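PDB 6LZI: DNA mismatch repair protein MutL from Aquifex aeolicus, which binds and probably hydrolyses ATP through its N-terminal Bergerat-fold (GHKL) domain, as part of the DNA mismatch repair pathway. Local coordinates for residues V98-L103 with E117-N122; G231-F236 with N246-L251. All blocks are in the same frame, centred on the assembly; numbering follows the deposited sequence.

Interaction 1. Residues V98-L103 with E117-N122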
loop_
_atom_site.group_PDB
_atom_site.type_symbol
_atom_site.label_atom_id
_atom_site.label_comp_id
_atom_site.label_asym_id
_atom_site.label_seq_id
_atom_site.Cartn_x
_atom_site.Cartn_y
_atom_site.Cartn_z
ATOM N N VAL A 98 10.811 -2.033 -17.423
ATOM C CA VAL A 98 11.966 -2.069 -16.540
ATOM C C VAL A 98 11.900 -3.408 -15.805
ATOM O O VAL A 98 12.492 -3.600 -14.758
ATOM C CB VAL A 98 11.902 -0.762 -15.712
ATOM C CG1 VAL A 98 11.197 -0.791 -14.358
ATOM C CG2 VAL A 98 12.974 0.213 -16.000
ATOM N N SER A 99 11.118 -4.344 -16.352
ATOM C CA SER A 99 10.920 -5.630 -15.736
ATOM C C SER A 99 10.463 -6.626 -16.782
ATOM O O SER A 99 10.148 -6.279 -17.930
ATOM C CB SER A 99 9.856 -5.626 -14.607
ATOM O OG SER A 99 8.570 -5.300 -15.095
ATOM N N LYS A 100 10.419 -7.848 -16.326
ATOM C CA LYS A 100 9.734 -8.984 -16.958
ATOM C C LYS A 100 8.354 -9.081 -16.311
ATOM O O LYS A 100 8.210 -9.524 -15.165
ATOM C CB LYS A 100 10.532 -10.274 -16.783
ATOM C CG LYS A 100 11.918 -10.404 -17.549
ATOM C CD LYS A 100 12.822 -11.450 -16.874
ATOM C CE LYS A 100 14.027 -11.912 -17.720
ATOM N NZ LYS A 100 14.502 -10.845 -18.627
ATOM N N PHE A 101 7.356 -8.664 -17.057
ATOM C CA PHE A 101 6.094 -8.180 -16.520
ATOM C C PHE A 101 4.977 -9.084 -16.998
ATOM O O PHE A 101 4.823 -9.292 -18.207
ATOM C CB PHE A 101 5.883 -6.726 -17.014
ATOM C CG PHE A 101 4.565 -6.120 -16.619
ATOM C CD1 PHE A 101 3.466 -6.239 -17.464
ATOM C CD2 PHE A 101 4.463 -5.276 -15.491
ATOM C CE1 PHE A 101 2.244 -5.649 -17.094
ATOM C CE2 PHE A 101 3.239 -4.708 -15.139
ATOM C CZ PHE A 101 2.164 -4.868 -15.929
ATOM N N LYS A 102 4.161 -9.605 -16.079
ATOM C CA LYS A 102 2.920 -10.210 -16.527
ATOM C C LYS A 102 1.733 -9.514 -15.875
ATOM O O LYS A 102 1.769 -9.189 -14.704
ATOM C CB LYS A 102 2.856 -11.717 -16.190
ATOM C CG LYS A 102 3.727 -12.598 -17.047
ATOM C CD LYS A 102 3.452 -14.059 -16.798
ATOM C CE LYS A 102 4.540 -14.926 -17.463
ATOM N NZ LYS A 102 4.630 -16.219 -16.714
ATOM N N LEU A 103 0.665 -9.329 -16.605
ATOM C CA LEU A 103 -0.571 -8.894 -15.950
ATOM C C LEU A 103 -1.684 -9.817 -16.405
ATOM O O LEU A 103 -1.868 -9.996 -17.594
ATOM C CB LEU A 103 -0.934 -7.474 -16.326
ATOM C CG LEU A 103 -2.288 -6.850 -15.848
ATOM C CD1 LEU A 103 -2.175 -5.296 -15.578
ATOM C CD2 LEU A 103 -3.392 -7.041 -16.809
ATOM N N GLU A 117 1.989 -10.405 -21.454
ATOM C CA GLU A 117 3.344 -10.576 -20.980
ATOM C C GLU A 117 4.256 -9.593 -21.717
ATOM O O GLU A 117 4.113 -9.371 -22.925
ATOM C CB GLU A 117 3.844 -12.027 -21.157
ATOM C CG GLU A 117 5.269 -12.187 -20.659
ATOM C CD GLU A 117 5.764 -13.637 -20.691
ATOM O OE1 GLU A 117 5.158 -14.434 -21.413
ATOM O OE2 GLU A 117 6.744 -13.972 -19.996
ATOM N N VAL A 118 5.122 -8.932 -20.962
ATOM C CA VAL A 118 5.931 -7.851 -21.526
ATOM C C VAL A 118 7.326 -8.014 -20.960
ATOM O O VAL A 118 7.489 -8.357 -19.787
ATOM C CB VAL A 118 5.358 -6.454 -21.190
ATOM C CG1 VAL A 118 6.329 -5.351 -21.551
ATOM C CG2 VAL A 118 4.004 -6.245 -21.878
ATOM N N GLU A 119 8.336 -7.722 -21.766
ATOM C CA GLU A 119 9.687 -7.654 -21.260
ATOM C C GLU A 119 10.274 -6.314 -21.662
ATOM O O GLU A 119 10.400 -6.027 -22.860
ATOM C CB GLU A 119 10.534 -8.783 -21.823
ATOM C CG GLU A 119 11.872 -8.898 -21.173
ATOM C CD GLU A 119 12.818 -9.722 -22.012
ATOM O OE1 GLU A 119 13.650 -9.122 -22.735
ATOM O OE2 GLU A 119 12.701 -10.968 -21.955
ATOM N N ALA A 120 10.662 -5.517 -20.667
ATOM C CA ALA A 120 11.295 -4.236 -20.930
ATOM C C ALA A 120 10.562 -3.449 -22.015
ATOM O O ALA A 120 11.165 -2.880 -22.936
ATOM C CB ALA A 120 12.755 -4.460 -21.280
ATOM N N GLY A 121 9.239 -3.432 -21.919
ATOM C CA GLY A 121 8.392 -2.654 -22.781
ATOM C C GLY A 121 7.949 -3.376 -24.037
ATOM O O GLY A 121 6.982 -2.948 -24.673
ATOM N N ASN A 122 8.597 -4.473 -24.390
ATOM C CA ASN A 122 8.265 -5.210 -25.610
ATOM C C ASN A 122 7.255 -6.321 -25.323
ATOM O O ASN A 122 7.556 -7.268 -24.586
ATOM C CB ASN A 122 9.533 -5.784 -26.221
ATOM C CG ASN A 122 10.578 -4.710 -26.461
ATOM O OD1 ASN A 122 10.271 -3.621 -26.975
ATOM N ND2 ASN A 122 11.815 -4.995 -26.069
#

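Interaction 2. Residues G231-F236 with N246-L251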
loop_
_atom_site.group_PDB
_atom_site.type_symbol
_atom_site.label_atom_id
_atom_site.label_comp_id
_atom_site.label_asym_id
_atom_site.label_seq_id
_atom_site.Cartn_x
_atom_site.Cartn_y
_atom_site.Cartn_z
ATOM N N GLY A 231 8.650 5.269 20.131
ATOM C CA GLY A 231 7.884 6.412 19.660
ATOM C C GLY A 231 7.622 6.410 18.158
ATOM O O GLY A 231 8.556 6.229 17.392
ATOM N N LYS A 232 6.366 6.597 17.723
ATOM C CA LYS A 232 6.024 6.561 16.303
ATOM C C LYS A 232 4.871 7.525 16.040
ATOM O O LYS A 232 3.875 7.500 16.787
ATOM C CB LYS A 232 5.607 5.139 15.874
ATOM C CG LYS A 232 6.720 4.072 15.916
ATOM C CD LYS A 232 7.798 4.331 14.864
ATOM C CE LYS A 232 8.971 3.326 14.958
ATOM N NZ LYS A 232 8.608 1.976 14.391
ATOM N N TYR A 233 4.982 8.329 14.967
ATOM C CA TYR A 233 4.073 9.464 14.745
ATOM C C TYR A 233 3.638 9.496 13.289
ATOM O O TYR A 233 4.351 10.039 12.431
ATOM C CB TYR A 233 4.741 10.774 15.148
ATOM C CG TYR A 233 5.412 10.628 16.466
ATOM C CD1 TYR A 233 6.725 10.167 16.554
ATOM C CD2 TYR A 233 4.730 10.900 17.632
ATOM C CE1 TYR A 233 7.332 10.002 17.782
ATOM C CE2 TYR A 233 5.339 10.752 18.878
ATOM C CZ TYR A 233 6.637 10.307 18.946
ATOM O OH TYR A 233 7.245 10.148 20.178
ATOM N N TYR A 234 2.458 8.913 13.030
ATOM C CA TYR A 234 1.857 8.806 11.713
ATOM C C TYR A 234 0.811 9.891 11.520
ATOM O O TYR A 234 0.057 10.227 12.442
ATOM C CB TYR A 234 1.215 7.429 11.530
ATOM C CG TYR A 234 2.207 6.299 11.536
ATOM C CD1 TYR A 234 2.743 5.833 12.715
ATOM C CD2 TYR A 234 2.636 5.718 10.339
ATOM C CE1 TYR A 234 3.681 4.814 12.708
ATOM C CE2 TYR A 234 3.549 4.679 10.329
ATOM C CZ TYR A 234 4.081 4.253 11.523
ATOM O OH TYR A 234 4.982 3.231 11.511
ATOM N N VAL A 235 0.777 10.449 10.322
ATOM C CA VAL A 235 -0.114 11.551 10.003
ATOM C C VAL A 235 -0.741 11.300 8.641
ATOM O O VAL A 235 -0.034 11.130 7.640
ATOM C CB VAL A 235 0.610 12.903 9.971
ATOM C CG1 VAL A 235 -0.399 13.975 9.639
ATOM C CG2 VAL A 235 1.312 13.175 11.293
ATOM N N PHE A 236 -2.059 11.347 8.594
ATOM C CA PHE A 236 -2.794 11.190 7.348
ATOM C C PHE A 236 -3.640 12.435 7.214
ATOM O O PHE A 236 -4.469 12.705 8.086
ATOM C CB PHE A 236 -3.670 9.926 7.358
ATOM C CG PHE A 236 -2.885 8.662 7.565
ATOM C CD1 PHE A 236 -2.276 8.022 6.487
ATOM C CD2 PHE A 236 -2.724 8.138 8.831
ATOM C CE1 PHE A 236 -1.509 6.881 6.656
ATOM C CE2 PHE A 236 -1.941 6.947 9.025
ATOM C CZ PHE A 236 -1.369 6.323 7.934
ATOM N N ASN A 246 7.929 18.913 10.472
ATOM C CA ASN A 246 7.306 19.914 11.325
ATOM C C ASN A 246 6.153 19.313 12.126
ATOM O O ASN A 246 5.923 19.691 13.285
ATOM C CB ASN A 246 6.816 21.060 10.437
ATOM C CG ASN A 246 6.380 22.281 11.218
ATOM O OD1 ASN A 246 7.154 23.235 11.391
ATOM N ND2 ASN A 246 5.125 22.283 11.667
ATOM N N LEU A 247 5.425 18.367 11.532
ATOM C CA LEU A 247 4.274 17.812 12.224
ATOM C C LEU A 247 4.674 16.694 13.186
ATOM O O LEU A 247 4.175 16.657 14.313
ATOM C CB LEU A 247 3.238 17.334 11.201
ATOM C CG LEU A 247 1.805 17.059 11.687
ATOM C CD1 LEU A 247 1.409 18.023 12.794
ATOM C CD2 LEU A 247 0.823 17.165 10.530
ATOM N N LYS A 248 5.603 15.811 12.797
ATOM C CA LYS A 248 5.979 14.700 13.675
ATOM C C LYS A 248 6.690 15.203 14.933
ATOM O O LYS A 248 6.450 14.694 16.040
ATOM C CB LYS A 248 6.848 13.694 12.905
ATOM C CG LYS A 248 7.508 12.596 13.761
ATOM C CD LYS A 248 8.466 11.690 12.953
ATOM C CE LYS A 248 7.773 10.445 12.355
ATOM N NZ LYS A 248 7.454 9.334 13.366
ATOM N N GLU A 249 7.550 16.216 14.790
ATOM C CA GLU A 249 8.223 16.787 15.951
ATOM C C GLU A 249 7.220 17.388 16.926
ATOM O O GLU A 249 7.400 17.310 18.144
ATOM C CB GLU A 249 9.223 17.869 15.522
ATOM C CG GLU A 249 10.402 17.399 14.661
ATOM C CD GLU A 249 11.288 18.561 14.210
ATOM O OE1 GLU A 249 12.531 18.476 14.354
ATOM O OE2 GLU A 249 10.737 19.573 13.722
ATOM N N PHE A 250 6.168 18.024 16.401
ATOM C CA PHE A 250 5.164 18.638 17.261
ATOM C C PHE A 250 4.298 17.582 17.936
ATOM O O PHE A 250 3.859 17.775 19.075
ATOM C CB PHE A 250 4.307 19.601 16.443
ATOM C CG PHE A 250 3.254 20.323 17.244
ATOM C CD1 PHE A 250 2.014 19.745 17.472
ATOM C CD2 PHE A 250 3.499 21.590 17.749
ATOM C CE1 PHE A 250 1.048 20.407 18.200
ATOM C CE2 PHE A 250 2.535 22.260 18.473
ATOM C CZ PHE A 250 1.303 21.676 18.703
ATOM N N LEU A 251 4.012 16.472 17.238
ATOM C CA LEU A 251 3.342 15.346 17.891
ATOM C C LEU A 251 4.243 14.722 18.949
ATOM O O LEU A 251 3.787 14.342 20.026
ATOM C CB LEU A 251 2.930 14.287 16.858
ATOM C CG LEU A 251 1.858 14.568 15.814
ATOM C CD1 LEU A 251 1.850 13.407 14.823
ATOM C CD2 LEU A 251 0.469 14.749 16.455
#

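Interaction 1. Residues V98-L103 with E117-N122
F101 and V118 face each other as an antiparallel hydrogen-bonded pair, F101 N to V118 O and V118 N to F101 O both spanning 2.8 Å, while the strands run at 163° with axes 4.7 Å apart. Beyond the last strand pair, A120 N adds an almost straight bond to S99 O (2.9 Å). The two faces of the ladder differ in chemistry. On one, F101 and V118 lie alongside, ring atom CD1 of F101 4.2 Å from V118 CB. With F101 CG anti to the backbone N (chi1 176°), the ring packs against helix 91-96, meeting I95 and S96. On the other face, two lysine-glutamate pairs sit at the flanking non-hydrogen-bonded positions. K100 bends at its last torsion to bring NZ within 3.8 Å of E119 OE2, a long salt bridge, and the lysine also makes a cation-pi contact with F144. K102 meets E117 through its methylene chain, CE lying 3.5 Å from OE2, with the ammonium beyond salt-bridge distance; the carboxylate spends its OE1 on a salt bridge to R127. Shortening E117 to an alanine removes the carboxylate and CG, and would probably leave R127 without this ionic partner and the K102 methylenes with less to lie against. A type I' turn from E119 to N122 then sends the chain into strand 122-129. The arrangement is a beta hairpin of the Bergerat ATPase sheet, with the side chain of F101 about 8 Å from the bound ADP.

Interaction 2. Residues G231-F236 with N246-L251
V235 presents both methyls to the helix: CG1 meets L247 CD2 at 3.5 Å, and CG2 meets L251 CD1 at 3.6 Å. L247 and L251 stand one helical turn apart, as the bond from L251 N to L247 O confirms, and the valine packs against both. With CG1 anti to the backbone N (chi1 -180°), that methyl meets L247, while CG2, beside the nitrogen, touches both L251 and L247. Two residues earlier on the same face of the strand, Y233 carries the apolar patch outward: its side chain and L251 run alongside in opposed senses, with Y233 CD2 3.9 Å from L251 CB. The polar edge belongs to K248, whose chain lies roughly perpendicular to the tyrosine side chain. K248 CG rests 3.6 Å from Y233 CB, and bends at chi3 and chi4 fold the end back, leaving NZ at the ring edge, in its plane, 3.4 Å from Y233 CD1. From there NZ gives a weak hydrogen bond to Y233 O (3.3 Å), so that one amino group serves both the ring edge and the carbonyl. The axes of strand 232-236 and helix 246-251 approach to 8.4 Å at 130°; helix 245-254 packs on the five-stranded sheet through V235 and Y233. V261 of strand 260-266 touches Y233 and L251, I242 of strand 240-242 touches V235, and L292 of helix 292-298 packs on L247.

How the interactions relate
Followed from the N terminus, the chain lays down strands 34-40 and 46-51 before interaction 1, where strand 100-106 turns back through strand 113-119 and the contact closes a hairpin with 13 residues between its segments. Strands 122-129, 134-140, 178-183 and 186-191 then complete the eight-stranded sheet, helices 147-151 and 156-173 intervening. Interaction 2 closes another short loop, nine residues that include strand 240-242. The two are in series, neither nested nor crossed. The centres of interaction 1 and interaction 2 are about 39 Å apart, on opposite sides of the chain's centre. As a pair they illustrate local closure in two forms: strand on strand within the ATPase sheet, and helix on the five-stranded sheet of the S5-related part.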